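Local coordinates for protein ofchtiv-allosamidin (Ostrinia furnacalis, PDB 6JMB) that probably hydrolyses chitin as a group IV insect chitinase of glycosyl hydrolase family 18, and binds the inhibitor allosamidin in its substrate cleft, at residues P128-T133 with A172-D177; P208-E213 with N225-V230; S257-N262 with L314-V319; W345-D350 with G359-L364. One frame throughout, in Å; residues are numbered along the deposited sequence.

Contact 1. Residues P128-T133 with A172-D177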
# COMPACT_ATOMS: atom_id res chain seq x y z
N PRO A 128 -13.81 -1.73 -7.18
CA PRO A 128 -15.23 -1.98 -7.49
C PRO A 128 -15.98 -0.68 -7.69
O PRO A 128 -15.82 0.28 -6.93
CB PRO A 128 -15.72 -2.73 -6.25
CG PRO A 128 -14.49 -3.39 -5.70
CD PRO A 128 -13.37 -2.41 -5.96
N ASN A 129 -16.77 -0.63 -8.77
CA ASN A 129 -17.66 0.51 -9.03
C ASN A 129 -16.90 1.81 -9.25
O ASN A 129 -17.43 2.91 -9.03
CB ASN A 129 -18.73 0.64 -7.94
CG ASN A 129 -19.79 1.67 -8.26
OD1 ASN A 129 -20.19 1.83 -9.42
ND2 ASN A 129 -20.23 2.39 -7.24
N ARG A 130 -15.64 1.74 -9.69
CA ARG A 130 -14.87 2.93 -9.99
C ARG A 130 -14.03 2.71 -11.24
O ARG A 130 -13.90 1.59 -11.74
CB ARG A 130 -13.99 3.35 -8.82
CG ARG A 130 -14.77 3.70 -7.57
CD ARG A 130 -13.89 4.08 -6.41
NE ARG A 130 -13.10 5.27 -6.71
CZ ARG A 130 -12.06 5.66 -5.98
NH1 ARG A 130 -11.69 4.96 -4.92
NH2 ARG A 130 -11.38 6.75 -6.32
N ARG A 131 -13.46 3.81 -11.73
CA ARG A 131 -12.55 3.79 -12.89
C ARG A 131 -13.29 3.16 -14.07
O ARG A 131 -14.42 3.57 -14.37
CB ARG A 131 -11.22 3.17 -12.49
CG ARG A 131 -10.52 3.90 -11.37
CD ARG A 131 -9.25 3.18 -10.95
NE ARG A 131 -8.15 3.39 -11.89
CZ ARG A 131 -7.13 2.55 -12.05
NH1 ARG A 131 -7.07 1.42 -11.35
NH2 ARG A 131 -6.16 2.84 -12.91
N ASP A 132 -12.71 2.17 -14.75
CA ASP A 132 -13.34 1.58 -15.93
C ASP A 132 -14.24 0.39 -15.59
O ASP A 132 -14.36 -0.53 -16.41
CB ASP A 132 -12.30 1.23 -17.00
CG ASP A 132 -11.24 0.26 -16.52
OD1 ASP A 132 -11.13 0.06 -15.30
OD2 ASP A 132 -10.51 -0.30 -17.37
N THR A 133 -14.88 0.41 -14.42
CA THR A 133 -15.87 -0.60 -14.08
C THR A 133 -16.88 -0.78 -15.21
O THR A 133 -17.28 0.18 -15.87
CB THR A 133 -16.61 -0.21 -12.79
OG1 THR A 133 -17.70 -1.11 -12.59
CG2 THR A 133 -17.17 1.22 -12.88
N ALA A 172 -14.47 4.61 0.10
CA ALA A 172 -14.89 3.28 0.53
C ALA A 172 -16.36 3.02 0.24
O ALA A 172 -16.74 1.91 -0.15
CB ALA A 172 -14.58 3.09 2.02
N VAL A 173 -17.22 4.02 0.43
CA VAL A 173 -18.65 3.81 0.22
C VAL A 173 -18.99 3.55 -1.24
O VAL A 173 -20.07 3.02 -1.54
CB VAL A 173 -19.52 4.94 0.80
CG1 VAL A 173 -19.27 5.11 2.29
CG2 VAL A 173 -19.29 6.23 0.02
N GLN A 174 -18.11 3.93 -2.16
CA GLN A 174 -18.34 3.63 -3.57
C GLN A 174 -18.09 2.18 -3.91
O GLN A 174 -18.62 1.70 -4.92
CB GLN A 174 -17.44 4.49 -4.45
CG GLN A 174 -17.69 5.98 -4.32
CD GLN A 174 -16.74 6.78 -5.18
OE1 GLN A 174 -16.71 6.63 -6.41
NE2 GLN A 174 -15.94 7.63 -4.55
N SER A 175 -17.31 1.45 -3.11
CA SER A 175 -16.79 0.16 -3.53
C SER A 175 -17.18 -1.02 -2.65
O SER A 175 -17.20 -2.15 -3.14
CB SER A 175 -15.25 0.19 -3.58
OG SER A 175 -14.78 1.07 -4.58
N TYR A 176 -17.46 -0.81 -1.35
CA TYR A 176 -17.45 -1.92 -0.41
C TYR A 176 -18.66 -1.92 0.50
O TYR A 176 -19.11 -0.87 0.97
CB TYR A 176 -16.22 -1.88 0.50
CG TYR A 176 -14.92 -1.63 -0.21
CD1 TYR A 176 -14.39 -2.56 -1.10
CD2 TYR A 176 -14.22 -0.46 0.01
CE1 TYR A 176 -13.19 -2.32 -1.76
CE2 TYR A 176 -13.02 -0.21 -0.64
CZ TYR A 176 -12.51 -1.13 -1.52
OH TYR A 176 -11.32 -0.88 -2.15
N ASP A 177 -19.14 -3.12 0.79
CA ASP A 177 -19.95 -3.36 1.97
C ASP A 177 -19.01 -3.89 3.05
O ASP A 177 -18.54 -5.03 2.96
CB ASP A 177 -21.06 -4.36 1.67
CG ASP A 177 -21.86 -4.68 2.89
OD1 ASP A 177 -22.72 -3.85 3.24
OD2 ASP A 177 -21.59 -5.71 3.53
O HOH W 1 -18.43 5.38 -8.02
O HOH W 2 -13.09 2.91 -3.60
O HOH W 3 -14.74 7.24 -8.17
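S175 and N129 each send a side-chain donor to a backbone carbonyl of the other segment, a reciprocal pair that joins two parts of the family 18 TIM barrel: the loop after strand 120-124 and the chain around S175, which runs on from helix 169-175. S175 OG donates to P128 O at 2.7 Å, lying in the carbonyl plane on a lone pair. In the other direction N129 ND2 reaches Q174 O at 2.9 Å, with an N-H...O angle of 159° and the acceptor close to the amide plane. This approach depends on N129 CG standing anti to its own backbone N (chi1 -172°).

R130 and Q174 cross at about a right angle, their guanidinium and amide planes 41° apart. The nearest approach is R130 CG to Q174 OE1, 3.7 Å, and their polar ends are joined through water rather than directly. Water 3 accepts from R130 NE and donates to Q174 OE1, while water 1 donates to that same OE1 and to N129 O. Q174 NE2 is engaged by E170 O, one turn back, which fixes OE1 as the amide end offered to the waters.

Further out, S175 CB sits over the centre of the Y176 ring, whose OH bonds S166 N, and N129 N is held by D139 of helix 138-154. R130 opens a type II' turn that runs to T133, and R131 within it makes a cation-pi contact with W85 of the ligand pocket. Water 2 lies in plane at the edge of the R130 guanidinium, taking a bond from NH1 and giving one to S175 OG at 2.7 Å.

Contact 2. Residues P208-E213 with N225-V230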
# COMPACT_ATOMS: atom_id res chain seq x y z
N PRO A 208 -1.24 12.27 5.81
CA PRO A 208 -1.38 13.03 7.06
C PRO A 208 -2.19 12.22 8.06
O PRO A 208 -3.17 11.57 7.70
CB PRO A 208 -2.15 14.28 6.62
CG PRO A 208 -2.99 13.80 5.47
CD PRO A 208 -2.19 12.72 4.77
N LEU A 209 -1.76 12.26 9.32
CA LEU A 209 -2.49 11.54 10.36
C LEU A 209 -3.79 12.25 10.71
O LEU A 209 -4.84 11.62 10.84
CB LEU A 209 -1.60 11.40 11.60
CG LEU A 209 -1.92 10.35 12.65
CD1 LEU A 209 -2.25 9.01 12.01
CD2 LEU A 209 -0.73 10.21 13.59
N PHE A 210 -3.74 13.57 10.86
CA PHE A 210 -4.89 14.37 11.27
C PHE A 210 -5.04 15.52 10.27
O PHE A 210 -4.47 15.50 9.17
CB PHE A 210 -4.70 14.89 12.70
CG PHE A 210 -4.41 13.81 13.70
CD1 PHE A 210 -5.39 12.91 14.08
CD2 PHE A 210 -3.15 13.71 14.29
CE1 PHE A 210 -5.13 11.91 15.01
CE2 PHE A 210 -2.88 12.72 15.23
CZ PHE A 210 -3.87 11.82 15.59
N ILE A 211 -5.80 16.55 10.65
CA ILE A 211 -5.93 17.77 9.87
C ILE A 211 -4.55 18.31 9.51
O ILE A 211 -3.59 18.15 10.27
CB ILE A 211 -6.78 18.82 10.62
CG1 ILE A 211 -7.20 19.96 9.70
CG2 ILE A 211 -6.03 19.35 11.85
CD1 ILE A 211 -8.31 20.82 10.29
N SER A 212 -4.44 18.93 8.33
CA SER A 212 -3.19 19.48 7.82
C SER A 212 -3.23 21.01 7.84
O SER A 212 -4.30 21.63 7.84
CB SER A 212 -2.95 19.03 6.38
OG SER A 212 -2.88 17.61 6.29
N GLU A 213 -2.04 21.60 7.84
CA GLU A 213 -1.92 23.05 7.68
C GLU A 213 -2.67 23.49 6.43
O GLU A 213 -2.57 22.86 5.37
CB GLU A 213 -0.45 23.45 7.55
CG GLU A 213 0.33 23.37 8.85
CD GLU A 213 1.83 23.59 8.66
OE1 GLU A 213 2.24 24.03 7.57
OE2 GLU A 213 2.60 23.31 9.60
N ASN A 225 -7.53 11.99 5.63
CA ASN A 225 -6.40 11.72 6.50
C ASN A 225 -6.54 10.33 7.12
O ASN A 225 -7.59 9.68 7.04
CB ASN A 225 -6.15 12.85 7.51
CG ASN A 225 -7.35 13.13 8.41
OD1 ASN A 225 -7.90 12.23 9.04
ND2 ASN A 225 -7.76 14.40 8.47
N VAL A 226 -5.44 9.86 7.71
CA VAL A 226 -5.36 8.49 8.21
C VAL A 226 -6.38 8.27 9.32
O VAL A 226 -7.07 7.25 9.35
CB VAL A 226 -3.93 8.18 8.68
CG1 VAL A 226 -3.87 6.80 9.33
CG2 VAL A 226 -2.96 8.28 7.51
N ASN A 227 -6.47 9.21 10.26
CA ASN A 227 -7.41 9.06 11.37
C ASN A 227 -8.85 8.93 10.88
O ASN A 227 -9.60 8.05 11.34
CB ASN A 227 -7.25 10.23 12.35
CG ASN A 227 -8.29 10.21 13.45
OD1 ASN A 227 -8.36 9.28 14.25
ND2 ASN A 227 -9.09 11.27 13.51
N ASN A 228 -9.25 9.78 9.94
CA ASN A 228 -10.62 9.70 9.44
C ASN A 228 -10.88 8.35 8.77
O ASN A 228 -11.95 7.76 8.95
CB ASN A 228 -10.92 10.85 8.48
CG ASN A 228 -11.19 12.15 9.19
OD1 ASN A 228 -11.53 12.18 10.38
ND2 ASN A 228 -11.03 13.25 8.47
N ALA A 229 -9.90 7.85 8.02
CA ALA A 229 -10.08 6.58 7.32
C ALA A 229 -10.16 5.42 8.29
O ALA A 229 -11.05 4.56 8.18
CB ALA A 229 -8.93 6.36 6.33
N VAL A 230 -9.24 5.36 9.26
CA VAL A 230 -9.26 4.27 10.24
C VAL A 230 -10.56 4.28 11.02
O VAL A 230 -11.21 3.24 11.21
CB VAL A 230 -8.03 4.35 11.16
CG1 VAL A 230 -8.21 3.41 12.35
CG2 VAL A 230 -6.77 3.99 10.37
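The start of helix 226-235 is capped twice over, by N225 at the N-cap and by the carbonyls of P208 and L209, which face its first turn. V226 N donates to P208 O at 2.8 Å and 170°, almost straight. N227 N follows with a 3.0 Å bond to L209 O, so consecutive carbonyls serve consecutive amides. The next amide, N228 N, is taken by N225 OD1 at 2.9 Å; the N225 side chain reaches it because CG stands between the backbone N and the carbonyl carbon (chi1 58°). Three amides that have no helical acceptor of their own are thereby satisfied.

Side chains fill in around these bonds. L209 CD1 meets V226 CB at 3.8 Å, and P208 CG packs on N225 CB at 3.9 Å, the two side chains crossing at about a right angle. F210 turns its CD1 to N227 CB, 3.7 Å away, with ring and amide planes 57° apart.

Outward, Y333 of helix 324-336 touches L209 and F210 and bonds N227 OD1 through its hydroxyl. L209 also makes backbone hydrogen bonds with A307 of a loop; the contact thus touches helix 324-336 through L209, F210 and N227, and M245 of strand 243-256 through V226.

Contact 3. Residues S257-N262 with L314-V319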
# COMPACT_ATOMS: atom_id res chain seq x y z
N SER A 257 3.13 26.54 -7.65
CA SER A 257 2.77 27.65 -8.52
C SER A 257 3.64 28.87 -8.24
O SER A 257 4.03 29.58 -9.18
CB SER A 257 1.29 28.00 -8.35
OG SER A 257 0.47 26.91 -8.72
N ASP A 258 3.94 29.13 -6.97
CA ASP A 258 4.78 30.24 -6.54
C ASP A 258 5.69 29.70 -5.44
O ASP A 258 5.21 29.33 -4.37
CB ASP A 258 3.90 31.38 -6.00
CG ASP A 258 4.69 32.64 -5.65
OD1 ASP A 258 5.88 32.54 -5.29
OD2 ASP A 258 4.09 33.74 -5.71
N PRO A 259 7.00 29.64 -5.69
CA PRO A 259 7.92 29.08 -4.67
C PRO A 259 7.89 29.78 -3.33
O PRO A 259 8.27 29.17 -2.33
CB PRO A 259 9.30 29.19 -5.34
CG PRO A 259 9.00 29.17 -6.81
CD PRO A 259 7.69 29.92 -6.96
N SER A 260 7.46 31.05 -3.27
CA SER A 260 7.40 31.72 -1.98
C SER A 260 6.19 31.31 -1.15
O SER A 260 6.10 31.69 0.02
CB SER A 260 7.43 33.24 -2.15
OG SER A 260 6.26 33.70 -2.82
N VAL A 261 5.26 30.55 -1.73
CA VAL A 261 4.08 30.06 -1.02
C VAL A 261 4.22 28.55 -0.98
O VAL A 261 3.89 27.85 -1.95
CB VAL A 261 2.78 30.50 -1.70
CG1 VAL A 261 1.59 30.05 -0.89
CG2 VAL A 261 2.76 32.03 -1.85
N ASN A 262 4.76 28.04 0.13
CA ASN A 262 5.30 26.68 0.17
C ASN A 262 4.79 25.88 1.37
O ASN A 262 5.38 24.85 1.72
CB ASN A 262 6.83 26.72 0.14
CG ASN A 262 7.40 27.74 1.11
OD1 ASN A 262 6.94 27.85 2.25
ND2 ASN A 262 8.38 28.50 0.67
N LEU A 314 12.27 23.20 -2.09
CA LEU A 314 13.47 23.83 -2.63
C LEU A 314 13.03 24.49 -3.93
O LEU A 314 12.76 23.79 -4.91
CB LEU A 314 14.55 22.79 -2.88
CG LEU A 314 15.83 23.29 -3.54
CD1 LEU A 314 16.41 24.46 -2.76
CD2 LEU A 314 16.85 22.17 -3.65
N ASP A 315 12.95 25.82 -3.92
CA ASP A 315 12.45 26.56 -5.07
C ASP A 315 11.10 26.00 -5.50
O ASP A 315 10.16 25.97 -4.70
CB ASP A 315 13.47 26.58 -6.20
CG ASP A 315 14.74 27.31 -5.82
OD1 ASP A 315 14.66 28.28 -5.05
OD2 ASP A 315 15.83 26.90 -6.30
N TYR A 316 10.98 25.52 -6.75
CA TYR A 316 9.68 25.04 -7.22
C TYR A 316 9.29 23.68 -6.63
O TYR A 316 8.12 23.31 -6.69
CB TYR A 316 9.64 25.00 -8.75
CG TYR A 316 9.33 26.35 -9.35
CD1 TYR A 316 8.02 26.78 -9.46
CD2 TYR A 316 10.34 27.20 -9.78
CE1 TYR A 316 7.71 28.01 -9.99
CE2 TYR A 316 10.04 28.44 -10.32
CZ TYR A 316 8.72 28.83 -10.42
OH TYR A 316 8.39 30.06 -10.95
N ASN A 317 10.23 22.94 -6.05
CA ASN A 317 9.94 21.59 -5.57
C ASN A 317 9.25 21.63 -4.22
O ASN A 317 9.70 22.33 -3.31
CB ASN A 317 11.23 20.80 -5.39
CG ASN A 317 11.98 20.62 -6.66
OD1 ASN A 317 11.57 19.86 -7.53
ND2 ASN A 317 13.09 21.34 -6.80
N TRP A 318 8.19 20.84 -4.08
CA TRP A 318 7.55 20.61 -2.79
C TRP A 318 7.27 19.12 -2.70
O TRP A 318 6.67 18.55 -3.61
CB TRP A 318 6.27 21.43 -2.68
CG TRP A 318 5.67 21.50 -1.32
CD1 TRP A 318 5.77 22.55 -0.43
CD2 TRP A 318 4.82 20.53 -0.70
NE1 TRP A 318 5.05 22.26 0.71
CE2 TRP A 318 4.46 21.03 0.57
CE3 TRP A 318 4.34 19.27 -1.09
CZ2 TRP A 318 3.65 20.32 1.46
CZ3 TRP A 318 3.53 18.57 -0.21
CH2 TRP A 318 3.19 19.10 1.05
N VAL A 319 7.71 18.49 -1.62
CA VAL A 319 7.67 17.04 -1.48
C VAL A 319 7.04 16.68 -0.14
O VAL A 319 7.49 17.15 0.91
CB VAL A 319 9.08 16.43 -1.59
CG1 VAL A 319 9.04 14.92 -1.37
CG2 VAL A 319 9.71 16.75 -2.93
O HOH W 4 9.98 27.02 -2.16
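P259 lays its pyrrolidine ring on the Y316 phenol with unusual precision: CG lies 3.5 Å from the ring centroid and almost exactly on the ring normal, a CH-pi contact over one face. CD adds to it at 3.6 Å from Y316 CE1, toward the phenol end of the same ring. With CG anti to the carbonyl carbon (chi1 -82°), the Y316 ring is carried out on the side of its backbone N, where P259 CG and CD meet its face.

Two tight turns present these residues. P259 is in a type I turn, D258 to V261, stiffened by an Asx turn in which D258 OD1 accepts from both S260 N and S260 OG on one face of its carboxylate. Y316 is in the type II' turn L314-N317 that links strands 309-314 and 317-320 as a two-residue beta hairpin. Next to the stack, P259 CB touches D315 O at 3.4 Å, and water 4 donates to both P259 O and D315 O.

The second anchor is W318 NE1, 2.8 Å from N262 O. The acceptor lies at the indole edge in the ring plane, but the bond is bent (130°) and its donor stands 52° above the carbonyl plane of N262. A phenylalanine in place of W318 would probably leave N262 O without this indole donor and thin the aromatic contacts with Y311 and F254.

Along the chain, both turns fall between strands 243-256 and 341-345, consistent with the alpha+beta insertion of many family 18 chitinases. Proline C-H groups on an aromatic face, one bent N-H bond and one shared water imply an attachment resting on shape and dispersion more than on charge.

Contact 4. Residues W345-D350 with G359-L364. With AMI (allosamizoline), chain C; NAA (2-acetamido-2-deoxy-beta-D-allopyranose), chain B.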
# COMPACT_ATOMS: atom_id res chain seq x y z
N TRP A 345 3.41 -0.10 1.73
CA TRP A 345 3.75 -0.04 0.31
C TRP A 345 4.92 0.92 0.19
O TRP A 345 4.76 2.12 0.42
CB TRP A 345 2.58 0.49 -0.53
CG TRP A 345 2.94 0.41 -1.97
CD1 TRP A 345 3.61 1.35 -2.71
CD2 TRP A 345 2.75 -0.72 -2.82
NE1 TRP A 345 3.82 0.88 -3.99
CE2 TRP A 345 3.31 -0.39 -4.08
CE3 TRP A 345 2.16 -1.98 -2.66
CZ2 TRP A 345 3.28 -1.27 -5.16
CZ3 TRP A 345 2.13 -2.85 -3.73
CH2 TRP A 345 2.69 -2.49 -4.97
N SER A 346 6.12 0.41 -0.13
CA SER A 346 6.46 -1.00 -0.35
C SER A 346 7.93 -1.13 0.05
O SER A 346 8.65 -0.13 0.15
CB SER A 346 6.27 -1.38 -1.82
OG SER A 346 6.86 -0.41 -2.68
N ILE A 347 8.37 -2.37 0.26
CA ILE A 347 9.64 -2.61 0.94
C ILE A 347 10.82 -2.09 0.13
O ILE A 347 11.84 -1.67 0.70
CB ILE A 347 9.76 -4.10 1.31
CG1 ILE A 347 10.95 -4.33 2.26
CG2 ILE A 347 9.85 -4.97 0.06
CD1 ILE A 347 10.99 -5.75 2.84
N GLU A 348 10.71 -2.09 -1.20
CA GLU A 348 11.85 -1.79 -2.06
C GLU A 348 12.25 -0.33 -2.05
O GLU A 348 13.27 0.01 -2.66
CB GLU A 348 11.58 -2.28 -3.48
CG GLU A 348 10.51 -1.49 -4.21
CD GLU A 348 9.11 -2.02 -4.01
OE1 GLU A 348 8.92 -2.95 -3.19
OE2 GLU A 348 8.19 -1.51 -4.66
N THR A 349 11.50 0.56 -1.39
CA THR A 349 11.91 1.95 -1.27
C THR A 349 12.19 2.38 0.17
O THR A 349 12.35 3.58 0.42
CB THR A 349 10.95 2.93 -1.96
OG1 THR A 349 9.67 2.86 -1.34
CG2 THR A 349 10.82 2.60 -3.44
N ASP A 350 12.24 1.45 1.12
CA ASP A 350 12.93 1.78 2.36
C ASP A 350 14.39 2.06 2.01
O ASP A 350 14.86 1.75 0.91
CB ASP A 350 12.83 0.60 3.34
CG ASP A 350 12.96 1.03 4.81
OD1 ASP A 350 13.37 2.17 5.12
OD2 ASP A 350 12.64 0.19 5.68
N GLY A 359 20.83 3.23 9.73
CA GLY A 359 20.81 1.79 9.60
C GLY A 359 20.06 1.35 8.36
O GLY A 359 19.36 2.13 7.71
N THR A 360 20.20 0.08 8.02
CA THR A 360 19.42 -0.46 6.91
C THR A 360 17.96 -0.60 7.33
O THR A 360 17.64 -0.82 8.49
CB THR A 360 19.96 -1.81 6.45
OG1 THR A 360 19.89 -2.75 7.53
CG2 THR A 360 21.41 -1.69 5.97
N PHE A 361 17.07 -0.47 6.35
CA PHE A 361 15.63 -0.58 6.57
C PHE A 361 15.15 0.26 7.75
O PHE A 361 14.50 -0.26 8.66
CB PHE A 361 15.21 -2.03 6.75
CG PHE A 361 15.28 -2.87 5.50
CD1 PHE A 361 14.34 -2.72 4.49
CD2 PHE A 361 16.28 -3.82 5.34
CE1 PHE A 361 14.40 -3.50 3.34
CE2 PHE A 361 16.34 -4.61 4.19
CZ PHE A 361 15.40 -4.45 3.20
N PRO A 362 15.44 1.57 7.77
CA PRO A 362 15.05 2.37 8.94
C PRO A 362 13.54 2.45 9.13
O PRO A 362 13.07 2.40 10.27
CB PRO A 362 15.67 3.74 8.66
CG PRO A 362 15.79 3.79 7.16
CD PRO A 362 16.14 2.38 6.76
N LEU A 363 12.78 2.59 8.05
CA LEU A 363 11.33 2.67 8.21
C LEU A 363 10.76 1.35 8.71
O LEU A 363 9.91 1.34 9.61
CB LEU A 363 10.68 3.07 6.89
CG LEU A 363 11.09 4.45 6.35
CD1 LEU A 363 10.27 4.77 5.11
CD2 LEU A 363 10.93 5.52 7.43
N LEU A 364 11.22 0.24 8.13
CA LEU A 364 10.69 -1.07 8.50
C LEU A 364 11.12 -1.45 9.91
O LEU A 364 10.32 -2.00 10.68
CB LEU A 364 11.13 -2.10 7.47
CG LEU A 364 10.50 -3.49 7.55
CD1 LEU A 364 8.98 -3.43 7.67
CD2 LEU A 364 10.90 -4.30 6.33
C1 AMI C . -1.07 0.92 -3.94
C2 AMI C . -1.59 -0.06 -5.07
C3 AMI C . -0.48 -0.13 -6.00
C4 AMI C . 0.22 1.29 -5.91
C5 AMI C . 0.28 1.46 -4.46
C6 AMI C . 0.53 2.95 -4.02
C7 AMI C . -1.38 -1.13 -3.15
C8 AMI C . -2.06 -3.51 -2.56
C9 AMI C . -0.96 -2.02 -0.79
N2 AMI C . -1.84 -1.20 -4.47
N7 AMI C . -1.47 -2.23 -2.17
O3 AMI C . -0.94 -0.46 -7.31
O4 AMI C . 1.54 1.34 -6.41
O6 AMI C . -0.45 3.77 -4.63
O7 AMI C . -0.83 0.06 -2.80
C1 NAA B . 1.62 1.56 -7.78
C2 NAA B . 3.01 2.08 -8.13
C3 NAA B . 3.23 2.17 -9.59
C4 NAA B . 2.97 0.83 -10.26
C5 NAA B . 1.57 0.35 -9.91
C6 NAA B . 1.25 -1.00 -10.48
C7 NAA B . 4.02 3.61 -6.35
C8 NAA B . 4.03 4.98 -5.66
N2 NAA B . 3.07 3.43 -7.47
O3 NAA B . 2.32 3.19 -10.12
O4 NAA B . 3.06 0.90 -11.70
O5 NAA B . 1.46 0.25 -8.46
O6 NAA B . -0.10 -1.28 -10.16
O7 NAA B . 4.73 2.75 -6.02
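With CG anti to its backbone N (chi1 -155°), D350 points its carboxylate at the opening turn of helix 362-373, one oxygen for each of two amides. OD1 takes L363 N at 3.0 Å on its syn lone pair; OD2 takes L364 N at 2.8 Å from the syn side, tilted out of the carboxylate plane. OD2 additionally lies in plane at the edge of the F361 ring, F361 being the N-cap residue. Beside this, I347 CG1 meets F361 CE1 at 3.7 Å and CD1 meets L364 CD2 at 3.8 Å.

At the other end of 345-350, W345 ends strand 341-345 and precedes a cis peptide, a feature found in many family 18 chitinases. Its indole lies beneath allosamizoline, C5 standing 3.5 Å above the ring plane and offset toward the rim, while S346 CB backs the opposite face. W345 NE1 donates at the ring edge to NAA O7, 2.9 Å and 162°. Replacing this indole with an alanine is likely to leave that acetamido oxygen without its donor and to open a gap under the inhibitor.

The bidentate carboxylate probably gains from the positive end of the helix dipole, tying the loop that follows the sugar-binding tryptophan to the helix by charge as well as hydrogen bonds.

The contacts lie in series along one chain and none touches another. Contact 4 alone meets the inhibitor, through W345; contact 1 lies across the chain's centre from it, 31 Å between centres, yet the side chain of Y176 comes within about 10 Å of allosamizoline. Segment 128-133 begins just past D124 and E126, two members of the inhibitor pocket. A172 and V173 of contact 1 rest on Y232 and W233, farther along helix 226-235, while contacts 1 and 2 themselves come no nearer than about 7 Å between nearest atoms. Contact 3 is the most peripheral, about 27 Å from the chain's centre, and approaches contact 2 to about 7 Å between nearest atoms.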